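Local coordinates for protein superoxide dismutase [Mn/Fe] (Porphyromonas gingivalis, PDB 1UES) that destroys superoxide radicals by dismutating them to oxygen and hydrogen peroxide at a manganese or iron ion, one bound in each subunit of a homodimer, at residues F26-H31 with L76-F81; V36-K41 with F65-Q70; E109-A114 with D177-V182; E137-P140 with N144-R147. The protein carries 1 engineered substitution. All coordinates share one frame; numbering follows the deposited sequence.

Contact 1. Residues F26-H31 with L76-F81; sequences FHHGKH and LYFTQF. With MN (manganese (II) ion), chain E.
One ligand of the metal site of the iron/manganese superoxide dismutase fold, His27, belongs to an aromatic cluster in which His27 and His28 of helix 21-42 meet Tyr77 and Phe78 of helix 62-79. His27 NE2 binds the manganese ion at 2.2 Å, and His74, Asp157, His161 and a water complete the coordination. With CG anti to the backbone N (chi1 -160°), the His27 imidazole extends away from its helix toward the metal and passes beside both aromatic rings. Phe78 presents its edge to one face of this imidazole: CZ lies 3.7 Å from His27 CG and the planes stand 74° apart, an edge-to-face pair. On the phenylalanine's own faces sit Tyr77 CD2 and, opposite, His28 CB, the latter a CH-pi contact 4.2 Å from the ring centroid. The His28 ring turns its edge to that same Phe78 face, with the planes 86° apart. Tyr77 meets the imidazole obliquely, its CE2 being 3.6 Å from His27 CE1. A single water joins the two polar ends: it accepts from His27 ND1 at 2.8 Å and is hydrogen-bonded to Tyr77 OH at 2.8 Å, so the ligand's second nitrogen is also held. His28 NE2 is hydrogen-bonded to Ile6 O. The cluster thus lies between helices 21-42 and 62-79, with Tyr77 also resting on Asp157 of strand 151-157 and His31 NE2 bonded to Tyr164 OH of the second subunit.

Contact 2. Residues V36-K41 with F65-Q70; sequences VDNLNK and FNNAGQ
Asn67, which meets Asn38 across the contact, has its ND2 hydrogen-bonded to the carbonyl oxygen of Gly63, one turn earlier in its own helix, and this bond orients the amide. Placing CG anti to the carbonyl carbon (chi1 -69°) turns the Asn67 amide back beside the backbone N, on the side of that preceding turn. The approach of Asn38 is packing: its CB lies over one face of the Asn67 amide, 3.4 Å from Asn67 OD1, and its ND2 is 3.6 Å from the same oxygen. The two amide planes are nearly perpendicular, 83° apart. Helices 21-42 and 62-79 are the two long helices of the family's alpha-hairpin domain, and their segments here cross at -134° with an axial closest approach of 8.5 Å. Beside the asparagines the interface becomes apolar. Leu39 CB meets Asn67 CB at 3.9 Å, so the aliphatic base of the asparagine joins the hydrophobic layer. Farther out, both methyls of the leucine come to Ala68 from one side, CD1 4.1 Å from Ala68 CB and CD2 4.1 Å from Ala68 CA. The small alanine also packs against Ile56 and Val57 of helix 53-59, while Leu39 reaches Leu53 of that helix.

Contact 3. Residues E109-A114 with D177-V182; sequences EEFNTA and DLWSIV
In the C-terminal domain, one hydrogen bond and one aromatic contact join Asn112 and Phe111, neighbours on helix 104-116, to the indole of Trp179, on the chain at the end of helix 171-178. The polar part is a bond from Trp179 NE1 to Asn112 OD1, 2.8 Å long with an N-H...O angle of 145°, bent but sound. At the acceptor the C=O...N angle is 117° and the donor lies in the carbonyl plane, so the indole N-H uses a lone pair of OD1. The oxygen in turn sits close to the plane of the indole, at its edge. Asn112 has CG anti to the carbonyl carbon (chi1 -70°), which carries the amide across to the tryptophan although its CB is not aimed there. Asn112 ND2, itself a donor, lies 3.5 Å from NE1 without bonding to it.

The apolar part is borne by the benzo edge of the indole. Trp179 CH2 touches Phe111 CD1 at 3.6 Å, and Trp179 CZ2 is 3.9 Å from Phe111 CB. The rings meet obliquely, with 5.7 Å between the centroids of the phenyl and the six-membered ring. Phe156 of strand 151-157 makes edge-to-face pairs with both rings, tying the helix and the chain around Trp179 to the sheet; Lys108 adds a cation-pi contact to the indole. Chemically, the buried indole N-H has its acceptor, and the choice of OD1 over ND2 fixes which way the Asn112 amide is turned.

Contact 4. Residues E137-P140 with N144-R147; sequences EKEP and NPVR
Glu139, on an outermost strand of the three-stranded antiparallel sheet, reaches across to Asn144 and Pro145, where the connection toward strand 151-157 enters a 3-10 turn. Its CB points toward this loop, and CG continues from it anti to the carbonyl carbon (chi1 -63°), passing 4.0 Å from Asn144 N. A bend at the next bond (chi2 -77°) folds the carboxylate along the backbone of the loop, leaving CD 3.7 Å from the same Asn144 N. The two oxygens then part. OE1 accepts from a water at 2.9 Å, and that water accepts from Asn144 N, so the loop's amide is linked to the carboxylate indirectly. OE2 packs on the peptide between Asn144 and Pro145, 3.6 Å from Pro145 N, which has no hydrogen to offer. The same oxygen forms a salt bridge with Lys148 and has a second water 2.8 Å away, close also to Asn144 O. Lys148 probably favours the charged form of this buried acid. Trp125 of the adjacent strand packs against Glu139, Asn144 and Pro145 alike. Within the turn, Arg147 N donates to Asn144 O at 2.9 Å.

Contacts 1 and 2 are two levels of one alpha-hairpin, both built from helices 21-42 and 62-79 with centres about 14 Å apart; contact 2 falls between the two segments of contact 1 along the chain, and both touch the second subunit. Contacts 3 and 4 belong to the C-terminal domain, with contact 4 enclosed in sequence by contact 3 and their centres about 17 Å apart. The domains meet where Phe81 of contact 1 packs on Leu178 and Ile181 of contact 3, and where Phe65 of contact 2 meets Arg147 of contact 4. This matters because the manganese ion takes ligands from both halves: His27 and His74, then Asp157 and His161.

Contact 1. Residues F26-H31 with L76-F81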
loop_
_atom_site.group_PDB
_atom_site.type_symbol
_atom_site.label_atom_id
_atom_site.label_comp_id
_atom_site.label_asym_id
_atom_site.label_seq_id
_atom_site.Cartn_x
_atom_site.Cartn_y
_atom_site.Cartn_z
ATOM N N PHE A 26 -14.643 -7.552 -1.797
ATOM C CA PHE A 26 -13.644 -7.280 -0.781
ATOM C C PHE A 26 -13.392 -5.779 -0.571
ATOM O O PHE A 26 -13.283 -5.300 0.562
ATOM C CB PHE A 26 -12.318 -7.981 -1.148
ATOM C CG PHE A 26 -12.389 -9.457 -0.993
ATOM C CD1 PHE A 26 -12.290 -10.013 0.280
ATOM C CD2 PHE A 26 -12.637 -10.279 -2.079
ATOM C CE1 PHE A 26 -12.447 -11.386 0.487
ATOM C CE2 PHE A 26 -12.800 -11.660 -1.902
ATOM C CZ PHE A 26 -12.707 -12.219 -0.609
ATOM N N HIS A 27 -13.297 -5.045 -1.672
ATOM C CA HIS A 27 -12.980 -3.616 -1.592
ATOM C C HIS A 27 -14.072 -2.847 -0.859
ATOM O O HIS A 27 -13.795 -2.116 0.106
ATOM C CB HIS A 27 -12.763 -3.062 -3.021
ATOM C CG HIS A 27 -11.996 -1.783 -3.046
ATOM N ND1 HIS A 27 -11.616 -1.156 -4.212
ATOM C CD2 HIS A 27 -11.495 -1.042 -2.035
ATOM C CE1 HIS A 27 -10.909 -0.081 -3.920
ATOM N NE2 HIS A 27 -10.813 -0.001 -2.607
ATOM N N HIS A 28 -15.297 -2.985 -1.344
ATOM C CA HIS A 28 -16.424 -2.321 -0.716
ATOM C C HIS A 28 -16.915 -3.092 0.509
ATOM O O HIS A 28 -17.049 -2.527 1.592
ATOM C CB HIS A 28 -17.570 -2.140 -1.724
ATOM C CG HIS A 28 -18.841 -1.662 -1.105
ATOM N ND1 HIS A 28 -19.801 -2.529 -0.629
ATOM C CD2 HIS A 28 -19.275 -0.413 -0.802
ATOM C CE1 HIS A 28 -20.769 -1.835 -0.051
ATOM N NE2 HIS A 28 -20.470 -0.550 -0.141
ATOM N N GLY A 29 -17.173 -4.389 0.349
ATOM C CA GLY A 29 -17.689 -5.158 1.468
ATOM C C GLY A 29 -16.799 -5.388 2.681
ATOM O O GLY A 29 -17.311 -5.574 3.788
ATOM N N LYS A 30 -15.483 -5.412 2.498
ATOM C CA LYS A 30 -14.586 -5.666 3.616
ATOM C C LYS A 30 -13.702 -4.476 3.976
ATOM O O LYS A 30 -13.696 -4.046 5.128
ATOM C CB LYS A 30 -13.720 -6.891 3.317
ATOM C CG LYS A 30 -14.560 -8.159 3.149
ATOM C CD LYS A 30 -15.266 -8.484 4.466
ATOM C CE LYS A 30 -15.894 -9.896 4.459
ATOM N NZ LYS A 30 -17.368 -9.797 4.309
ATOM N N HIS A 31 -12.941 -3.951 3.013
ATOM C CA HIS A 31 -12.087 -2.798 3.321
ATOM C C HIS A 31 -12.854 -1.583 3.775
ATOM O O HIS A 31 -12.526 -0.982 4.817
ATOM C CB HIS A 31 -11.262 -2.393 2.107
ATOM C CG HIS A 31 -10.174 -3.357 1.781
ATOM N ND1 HIS A 31 -8.898 -3.241 2.276
ATOM C CD2 HIS A 31 -10.173 -4.450 0.981
ATOM C CE1 HIS A 31 -8.153 -4.217 1.792
ATOM N NE2 HIS A 31 -8.900 -4.967 1.009
ATOM N N LEU A 76 -16.595 8.590 -2.514
ATOM C CA LEU A 76 -16.554 9.280 -3.791
ATOM C C LEU A 76 -16.122 8.332 -4.918
ATOM O O LEU A 76 -16.620 8.376 -6.040
ATOM C CB LEU A 76 -15.573 10.448 -3.691
ATOM C CG LEU A 76 -16.052 11.536 -2.708
ATOM C CD1 LEU A 76 -14.924 12.479 -2.399
ATOM C CD2 LEU A 76 -17.260 12.297 -3.297
ATOM N N TYR A 77 -15.165 7.469 -4.623
ATOM C CA TYR A 77 -14.671 6.549 -5.621
ATOM C C TYR A 77 -15.769 5.607 -6.132
ATOM O O TYR A 77 -16.053 5.535 -7.330
ATOM C CB TYR A 77 -13.485 5.773 -4.996
ATOM C CG TYR A 77 -12.965 4.598 -5.792
ATOM C CD1 TYR A 77 -12.019 4.779 -6.796
ATOM C CD2 TYR A 77 -13.330 3.285 -5.449
ATOM C CE1 TYR A 77 -11.429 3.683 -7.442
ATOM C CE2 TYR A 77 -12.742 2.180 -6.085
ATOM C CZ TYR A 77 -11.786 2.396 -7.075
ATOM O OH TYR A 77 -11.097 1.330 -7.613
ATOM N N PHE A 78 -16.453 4.916 -5.240
ATOM C CA PHE A 78 -17.458 3.990 -5.742
ATOM C C PHE A 78 -18.621 4.708 -6.392
ATOM O O PHE A 78 -19.200 4.203 -7.335
ATOM C CB PHE A 78 -17.986 3.087 -4.640
ATOM C CG PHE A 78 -16.988 2.068 -4.176
ATOM C CD1 PHE A 78 -16.517 2.103 -2.867
ATOM C CD2 PHE A 78 -16.499 1.100 -5.057
ATOM C CE1 PHE A 78 -15.575 1.200 -2.437
ATOM C CE2 PHE A 78 -15.527 0.180 -4.611
ATOM C CZ PHE A 78 -15.086 0.244 -3.312
ATOM N N THR A 79 -18.963 5.885 -5.917
ATOM C CA THR A 79 -20.130 6.527 -6.517
ATOM C C THR A 79 -19.904 7.196 -7.863
ATOM O O THR A 79 -20.867 7.626 -8.504
ATOM C CB THR A 79 -20.795 7.528 -5.549
ATOM O OG1 THR A 79 -19.851 8.502 -5.094
ATOM C CG2 THR A 79 -21.389 6.778 -4.388
ATOM N N GLN A 80 -18.667 7.238 -8.335
ATOM C CA GLN A 80 -18.432 7.924 -9.594
ATOM C C GLN A 80 -18.438 7.004 -10.797
ATOM O O GLN A 80 -18.298 7.479 -11.920
ATOM C CB GLN A 80 -17.103 8.682 -9.553
ATOM C CG GLN A 80 -15.901 7.743 -9.627
ATOM C CD GLN A 80 -14.598 8.291 -9.062
ATOM O OE1 GLN A 80 -14.478 9.447 -8.620
ATOM N NE2 GLN A 80 -13.588 7.437 -9.073
ATOM N N PHE A 81 -18.606 5.715 -10.552
ATOM C CA PHE A 81 -18.584 4.709 -11.621
ATOM C C PHE A 81 -19.956 4.181 -11.994
ATOM O O PHE A 81 -20.841 4.097 -11.147
ATOM C CB PHE A 81 -17.712 3.505 -11.191
ATOM C CG PHE A 81 -16.281 3.844 -10.897
ATOM C CD1 PHE A 81 -15.522 4.611 -11.778
ATOM C CD2 PHE A 81 -15.666 3.350 -9.743
ATOM C CE1 PHE A 81 -14.168 4.876 -11.512
ATOM C CE2 PHE A 81 -14.320 3.607 -9.475
ATOM C CZ PHE A 81 -13.571 4.367 -10.354
HETATM MN MN MN E . -9.353 1.272 -1.591
HETATM O O HOH W 1 -11.341 -1.402 -6.994
HETATM O O HOH W 2 -7.831 2.703 -0.783
#

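Contact 2. Residues V36-K41 with F65-Q70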
loop_
_atom_site.group_PDB
_atom_site.type_symbol
_atom_site.label_atom_id
_atom_site.label_comp_id
_atom_site.label_asym_id
_atom_site.label_seq_id
_atom_site.Cartn_x
_atom_site.Cartn_y
_atom_site.Cartn_z
ATOM N N VAL A 36 -15.036 2.200 8.027
ATOM C CA VAL A 36 -16.218 2.772 8.658
ATOM C C VAL A 36 -16.309 2.333 10.127
ATOM O O VAL A 36 -16.532 3.170 11.028
ATOM C CB VAL A 36 -17.512 2.358 7.898
ATOM C CG1 VAL A 36 -18.755 2.851 8.645
ATOM C CG2 VAL A 36 -17.471 2.942 6.457
ATOM N N ASP A 37 -16.102 1.035 10.370
ATOM C CA ASP A 37 -16.157 0.515 11.744
ATOM C C ASP A 37 -15.069 1.133 12.633
ATOM O O ASP A 37 -15.329 1.558 13.782
ATOM C CB ASP A 37 -16.023 -1.006 11.735
ATOM C CG ASP A 37 -17.247 -1.710 11.170
ATOM O OD1 ASP A 37 -18.312 -1.055 10.964
ATOM O OD2 ASP A 37 -17.135 -2.935 10.906
ATOM N N ASN A 38 -13.845 1.218 12.112
ATOM C CA ASN A 38 -12.757 1.795 12.887
ATOM C C ASN A 38 -13.020 3.269 13.121
ATOM O O ASN A 38 -12.757 3.785 14.199
ATOM C CB ASN A 38 -11.424 1.643 12.144
ATOM C CG ASN A 38 -10.920 0.204 12.121
ATOM O OD1 ASN A 38 -11.441 -0.681 12.833
ATOM N ND2 ASN A 38 -9.886 -0.040 11.298
ATOM N N LEU A 39 -13.548 3.959 12.111
ATOM C CA LEU A 39 -13.798 5.375 12.285
ATOM C C LEU A 39 -14.844 5.548 13.388
ATOM O O LEU A 39 -14.676 6.378 14.260
ATOM C CB LEU A 39 -14.317 5.988 10.980
ATOM C CG LEU A 39 -14.816 7.423 11.116
ATOM C CD1 LEU A 39 -13.671 8.300 11.578
ATOM C CD2 LEU A 39 -15.375 7.889 9.767
ATOM N N ASN A 40 -15.897 4.734 13.353
ATOM C CA ASN A 40 -16.951 4.856 14.358
ATOM C C ASN A 40 -16.426 4.610 15.767
ATOM O O ASN A 40 -16.900 5.215 16.721
ATOM C CB ASN A 40 -18.097 3.892 14.041
ATOM C CG ASN A 40 -19.023 4.429 12.952
ATOM O OD1 ASN A 40 -19.165 5.627 12.774
ATOM N ND2 ASN A 40 -19.647 3.518 12.208
ATOM N N LYS A 41 -15.445 3.725 15.913
ATOM C CA LYS A 41 -14.910 3.470 17.245
ATOM C C LYS A 41 -13.965 4.560 17.713
ATOM O O LYS A 41 -13.992 4.984 18.884
ATOM C CB LYS A 41 -14.138 2.168 17.295
ATOM C CG LYS A 41 -14.968 0.942 17.097
ATOM C CD LYS A 41 -14.046 -0.245 17.131
ATOM C CE LYS A 41 -14.755 -1.533 16.837
ATOM N NZ LYS A 41 -13.743 -2.611 16.714
ATOM N N PHE A 65 -7.927 10.409 11.262
ATOM C CA PHE A 65 -7.846 10.904 9.914
ATOM C C PHE A 65 -7.695 9.758 8.916
ATOM O O PHE A 65 -8.316 9.786 7.872
ATOM C CB PHE A 65 -6.677 11.852 9.689
ATOM C CG PHE A 65 -6.545 12.267 8.250
ATOM C CD1 PHE A 65 -7.425 13.201 7.698
ATOM C CD2 PHE A 65 -5.615 11.659 7.413
ATOM C CE1 PHE A 65 -7.380 13.507 6.335
ATOM C CE2 PHE A 65 -5.567 11.964 6.061
ATOM C CZ PHE A 65 -6.453 12.887 5.518
ATOM N N ASN A 66 -6.850 8.775 9.223
ATOM C CA ASN A 66 -6.654 7.657 8.285
ATOM C C ASN A 66 -7.966 6.958 7.944
ATOM O O ASN A 66 -8.223 6.612 6.772
ATOM C CB ASN A 66 -5.633 6.644 8.854
ATOM C CG ASN A 66 -4.213 7.198 8.873
ATOM O OD1 ASN A 66 -3.910 8.145 8.147
ATOM N ND2 ASN A 66 -3.335 6.616 9.717
ATOM N N ASN A 67 -8.831 6.764 8.939
ATOM C CA ASN A 67 -10.076 6.085 8.634
ATOM C C ASN A 67 -11.109 7.002 8.018
ATOM O O ASN A 67 -11.852 6.591 7.146
ATOM C CB ASN A 67 -10.614 5.380 9.875
ATOM C CG ASN A 67 -9.749 4.204 10.264
ATOM O OD1 ASN A 67 -9.776 3.159 9.594
ATOM N ND2 ASN A 67 -8.985 4.343 11.346
ATOM N N ALA A 68 -11.102 8.267 8.429
ATOM C CA ALA A 68 -12.043 9.252 7.878
ATOM C C ALA A 68 -11.716 9.487 6.399
ATOM O O ALA A 68 -12.611 9.436 5.537
ATOM C CB ALA A 68 -11.919 10.593 8.653
ATOM N N GLY A 69 -10.434 9.768 6.126
ATOM C CA GLY A 69 -9.982 10.026 4.775
ATOM C C GLY A 69 -10.302 8.845 3.889
ATOM O O GLY A 69 -10.795 9.050 2.788
ATOM N N GLN A 70 -10.062 7.628 4.386
ATOM C CA GLN A 70 -10.359 6.432 3.587
ATOM C C GLN A 70 -11.857 6.296 3.348
ATOM O O GLN A 70 -12.271 5.929 2.241
ATOM C CB GLN A 70 -9.799 5.174 4.257
ATOM C CG GLN A 70 -8.278 4.996 4.065
ATOM C CD GLN A 70 -7.849 4.957 2.584
ATOM O OE1 GLN A 70 -7.781 5.994 1.923
ATOM N NE2 GLN A 70 -7.557 3.766 2.078
#

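Contact 3. Residues E109-A114 with D177-V182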
loop_
_atom_site.group_PDB
_atom_site.type_symbol
_atom_site.label_atom_id
_atom_site.label_comp_id
_atom_site.label_asym_id
_atom_site.label_seq_id
_atom_site.Cartn_x
_atom_site.Cartn_y
_atom_site.Cartn_z
ATOM N N GLU A 109 -3.507 11.059 -20.006
ATOM C CA GLU A 109 -2.099 10.698 -19.961
ATOM C C GLU A 109 -1.447 11.203 -18.668
ATOM O O GLU A 109 -0.756 10.452 -17.990
ATOM C CB GLU A 109 -1.376 11.246 -21.209
ATOM C CG GLU A 109 -0.298 12.290 -20.913
ATOM C CD GLU A 109 0.810 12.360 -21.979
ATOM O OE1 GLU A 109 1.637 13.295 -21.891
ATOM O OE2 GLU A 109 0.857 11.500 -22.896
ATOM N N GLU A 110 -1.675 12.463 -18.311
ATOM C CA GLU A 110 -1.070 13.021 -17.107
ATOM C C GLU A 110 -1.619 12.402 -15.841
ATOM O O GLU A 110 -0.874 12.158 -14.890
ATOM C CB GLU A 110 -1.261 14.536 -17.046
ATOM C CG GLU A 110 -0.671 15.244 -18.250
ATOM C CD GLU A 110 -0.898 16.734 -18.218
ATOM O OE1 GLU A 110 -0.875 17.327 -17.113
ATOM O OE2 GLU A 110 -1.096 17.320 -19.304
ATOM N N PHE A 111 -2.921 12.145 -15.835
ATOM C CA PHE A 111 -3.565 11.549 -14.668
ATOM C C PHE A 111 -3.022 10.129 -14.452
ATOM O O PHE A 111 -2.604 9.759 -13.334
ATOM C CB PHE A 111 -5.088 11.549 -14.891
ATOM C CG PHE A 111 -5.897 11.561 -13.611
ATOM C CD1 PHE A 111 -6.574 10.421 -13.198
ATOM C CD2 PHE A 111 -5.985 12.712 -12.832
ATOM C CE1 PHE A 111 -7.340 10.429 -12.010
ATOM C CE2 PHE A 111 -6.745 12.736 -11.639
ATOM C CZ PHE A 111 -7.426 11.590 -11.229
ATOM N N ASN A 112 -3.005 9.341 -15.521
ATOM C CA ASN A 112 -2.473 7.985 -15.443
ATOM C C ASN A 112 -1.023 8.015 -14.942
ATOM O O ASN A 112 -0.619 7.198 -14.103
ATOM C CB ASN A 112 -2.503 7.321 -16.831
ATOM C CG ASN A 112 -3.912 6.990 -17.309
ATOM O OD1 ASN A 112 -4.883 7.034 -16.552
ATOM N ND2 ASN A 112 -4.023 6.665 -18.590
ATOM N N THR A 113 -0.234 8.969 -15.436
ATOM C CA THR A 113 1.162 9.041 -15.035
ATOM C C THR A 113 1.300 9.357 -13.556
ATOM O O THR A 113 2.130 8.784 -12.882
ATOM C CB THR A 113 1.951 10.085 -15.841
ATOM O OG1 THR A 113 2.019 9.680 -17.218
ATOM C CG2 THR A 113 3.350 10.177 -15.301
ATOM N N ALA A 114 0.464 10.257 -13.056
ATOM C CA ALA A 114 0.481 10.612 -11.645
ATOM C C ALA A 114 0.120 9.385 -10.794
ATOM O O ALA A 114 0.686 9.163 -9.717
ATOM C CB ALA A 114 -0.518 11.740 -11.388
ATOM N N ASP A 177 -7.935 1.277 -17.836
ATOM C CA ASP A 177 -9.269 0.719 -17.902
ATOM C C ASP A 177 -10.281 1.483 -17.058
ATOM O O ASP A 177 -11.460 1.415 -17.326
ATOM C CB ASP A 177 -9.298 -0.749 -17.437
ATOM C CG ASP A 177 -8.776 -1.719 -18.490
ATOM O OD1 ASP A 177 -8.893 -1.418 -19.704
ATOM O OD2 ASP A 177 -8.252 -2.783 -18.092
ATOM N N LEU A 178 -9.838 2.214 -16.039
ATOM C CA LEU A 178 -10.802 2.905 -15.200
ATOM C C LEU A 178 -11.593 3.913 -15.984
ATOM O O LEU A 178 -12.743 4.190 -15.668
ATOM C CB LEU A 178 -10.095 3.594 -14.036
ATOM C CG LEU A 178 -9.697 2.701 -12.870
ATOM C CD1 LEU A 178 -8.923 3.586 -11.857
ATOM C CD2 LEU A 178 -10.925 2.037 -12.226
ATOM N N TRP A 179 -10.976 4.479 -17.015
ATOM C CA TRP A 179 -11.700 5.482 -17.795
ATOM C C TRP A 179 -12.999 4.977 -18.399
ATOM O O TRP A 179 -13.967 5.745 -18.571
ATOM C CB TRP A 179 -10.789 6.046 -18.878
ATOM C CG TRP A 179 -9.556 6.634 -18.344
ATOM C CD1 TRP A 179 -8.297 6.083 -18.378
ATOM C CD2 TRP A 179 -9.425 7.886 -17.651
ATOM N NE1 TRP A 179 -7.404 6.918 -17.748
ATOM C CE2 TRP A 179 -8.065 8.025 -17.294
ATOM C CE3 TRP A 179 -10.331 8.905 -17.294
ATOM C CZ2 TRP A 179 -7.575 9.138 -16.597
ATOM C CZ3 TRP A 179 -9.830 10.027 -16.591
ATOM C CH2 TRP A 179 -8.473 10.121 -16.257
ATOM N N SER A 180 -13.048 3.680 -18.692
ATOM C CA SER A 180 -14.221 3.078 -19.283
ATOM C C SER A 180 -15.429 3.004 -18.342
ATOM O O SER A 180 -16.550 2.814 -18.805
ATOM C CB SER A 180 -13.883 1.681 -19.825
ATOM O OG SER A 180 -13.726 0.716 -18.784
ATOM N N ILE A 181 -15.219 3.143 -17.028
ATOM C CA ILE A 181 -16.364 3.098 -16.111
ATOM C C ILE A 181 -16.668 4.424 -15.416
ATOM O O ILE A 181 -17.551 4.494 -14.552
ATOM C CB ILE A 181 -16.203 2.029 -15.014
ATOM C CG1 ILE A 181 -14.857 2.160 -14.317
ATOM C CG2 ILE A 181 -16.397 0.631 -15.632
ATOM C CD1 ILE A 181 -14.707 1.231 -13.132
ATOM N N VAL A 182 -15.935 5.463 -15.769
ATOM C CA VAL A 182 -16.196 6.760 -15.161
ATOM C C VAL A 182 -17.504 7.334 -15.705
ATOM O O VAL A 182 -17.711 7.381 -16.916
ATOM C CB VAL A 182 -15.041 7.751 -15.476
ATOM C CG1 VAL A 182 -15.401 9.176 -15.048
ATOM C CG2 VAL A 182 -13.782 7.290 -14.759
#

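Contact 4. Residues E137-P140 with N144-R147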
loop_
_atom_site.group_PDB
_atom_site.type_symbol
_atom_site.label_atom_id
_atom_site.label_comp_id
_atom_site.label_asym_id
_atom_site.label_seq_id
_atom_site.Cartn_x
_atom_site.Cartn_y
_atom_site.Cartn_z
ATOM N N GLU A 137 -3.801 15.967 -8.011
ATOM C CA GLU A 137 -3.179 15.843 -6.699
ATOM C C GLU A 137 -2.801 14.402 -6.399
ATOM O O GLU A 137 -3.602 13.503 -6.593
ATOM C CB GLU A 137 -4.149 16.330 -5.613
ATOM C CG GLU A 137 -4.721 17.708 -5.846
ATOM C CD GLU A 137 -3.731 18.816 -5.527
ATOM O OE1 GLU A 137 -2.753 18.558 -4.776
ATOM O OE2 GLU A 137 -3.938 19.942 -6.017
ATOM N N LYS A 138 -1.577 14.179 -5.942
ATOM C CA LYS A 138 -1.149 12.831 -5.570
ATOM C C LYS A 138 -1.308 12.772 -4.049
ATOM O O LYS A 138 -0.680 13.552 -3.317
ATOM C CB LYS A 138 0.305 12.592 -5.979
ATOM C CG LYS A 138 0.499 12.359 -7.485
ATOM C CD LYS A 138 1.974 12.347 -7.843
ATOM C CE LYS A 138 2.577 10.980 -7.595
ATOM N NZ LYS A 138 3.602 11.021 -6.501
ATOM N N GLU A 139 -2.158 11.861 -3.575
ATOM C CA GLU A 139 -2.436 11.765 -2.152
ATOM C C GLU A 139 -1.990 10.437 -1.552
ATOM O O GLU A 139 -2.667 9.403 -1.704
ATOM C CB GLU A 139 -3.945 11.961 -1.913
ATOM C CG GLU A 139 -4.458 13.324 -2.309
ATOM C CD GLU A 139 -4.089 14.386 -1.288
ATOM O OE1 GLU A 139 -3.339 14.071 -0.337
ATOM O OE2 GLU A 139 -4.537 15.540 -1.433
ATOM N N PRO A 140 -0.839 10.438 -0.868
ATOM C CA PRO A 140 -0.396 9.176 -0.276
ATOM C C PRO A 140 -1.363 8.698 0.815
ATOM O O PRO A 140 -1.993 9.492 1.532
ATOM C CB PRO A 140 0.973 9.496 0.312
ATOM C CG PRO A 140 1.392 10.820 -0.349
ATOM C CD PRO A 140 0.102 11.544 -0.622
ATOM N N ASN A 144 -6.819 13.345 0.938
ATOM C CA ASN A 144 -7.961 13.799 0.170
ATOM C C ASN A 144 -7.837 15.321 0.016
ATOM O O ASN A 144 -7.511 16.007 0.974
ATOM C CB ASN A 144 -9.252 13.423 0.904
ATOM C CG ASN A 144 -10.482 13.751 0.097
ATOM O OD1 ASN A 144 -11.166 12.862 -0.464
ATOM N ND2 ASN A 144 -10.777 15.018 0.018
ATOM N N PRO A 145 -8.117 15.860 -1.185
ATOM C CA PRO A 145 -8.043 17.296 -1.503
ATOM C C PRO A 145 -8.780 18.191 -0.531
ATOM O O PRO A 145 -8.435 19.367 -0.381
ATOM C CB PRO A 145 -8.652 17.394 -2.894
ATOM C CG PRO A 145 -8.391 16.074 -3.502
ATOM C CD PRO A 145 -8.531 15.079 -2.360
ATOM N N VAL A 146 -9.806 17.652 0.112
ATOM C CA VAL A 146 -10.546 18.456 1.074
ATOM C C VAL A 146 -9.663 18.910 2.224
ATOM O O VAL A 146 -9.951 19.905 2.891
ATOM C CB VAL A 146 -11.805 17.726 1.651
ATOM C CG1 VAL A 146 -12.635 17.187 0.540
ATOM C CG2 VAL A 146 -11.402 16.632 2.618
ATOM N N ARG A 147 -8.576 18.197 2.480
ATOM C CA ARG A 147 -7.713 18.613 3.575
ATOM C C ARG A 147 -6.968 19.905 3.197
ATOM O O ARG A 147 -6.343 20.534 4.049
ATOM C CB ARG A 147 -6.714 17.500 3.925
ATOM C CG ARG A 147 -6.335 17.438 5.404
ATOM C CD ARG A 147 -5.240 16.399 5.638
ATOM N NE ARG A 147 -5.202 15.931 7.028
ATOM C CZ ARG A 147 -4.209 15.221 7.549
ATOM N NH1 ARG A 147 -3.160 14.888 6.798
ATOM N NH2 ARG A 147 -4.264 14.836 8.818
HETATM O O HOH W 3 -4.537 15.097 2.142
HETATM O O HOH W 4 -4.623 17.145 0.837
#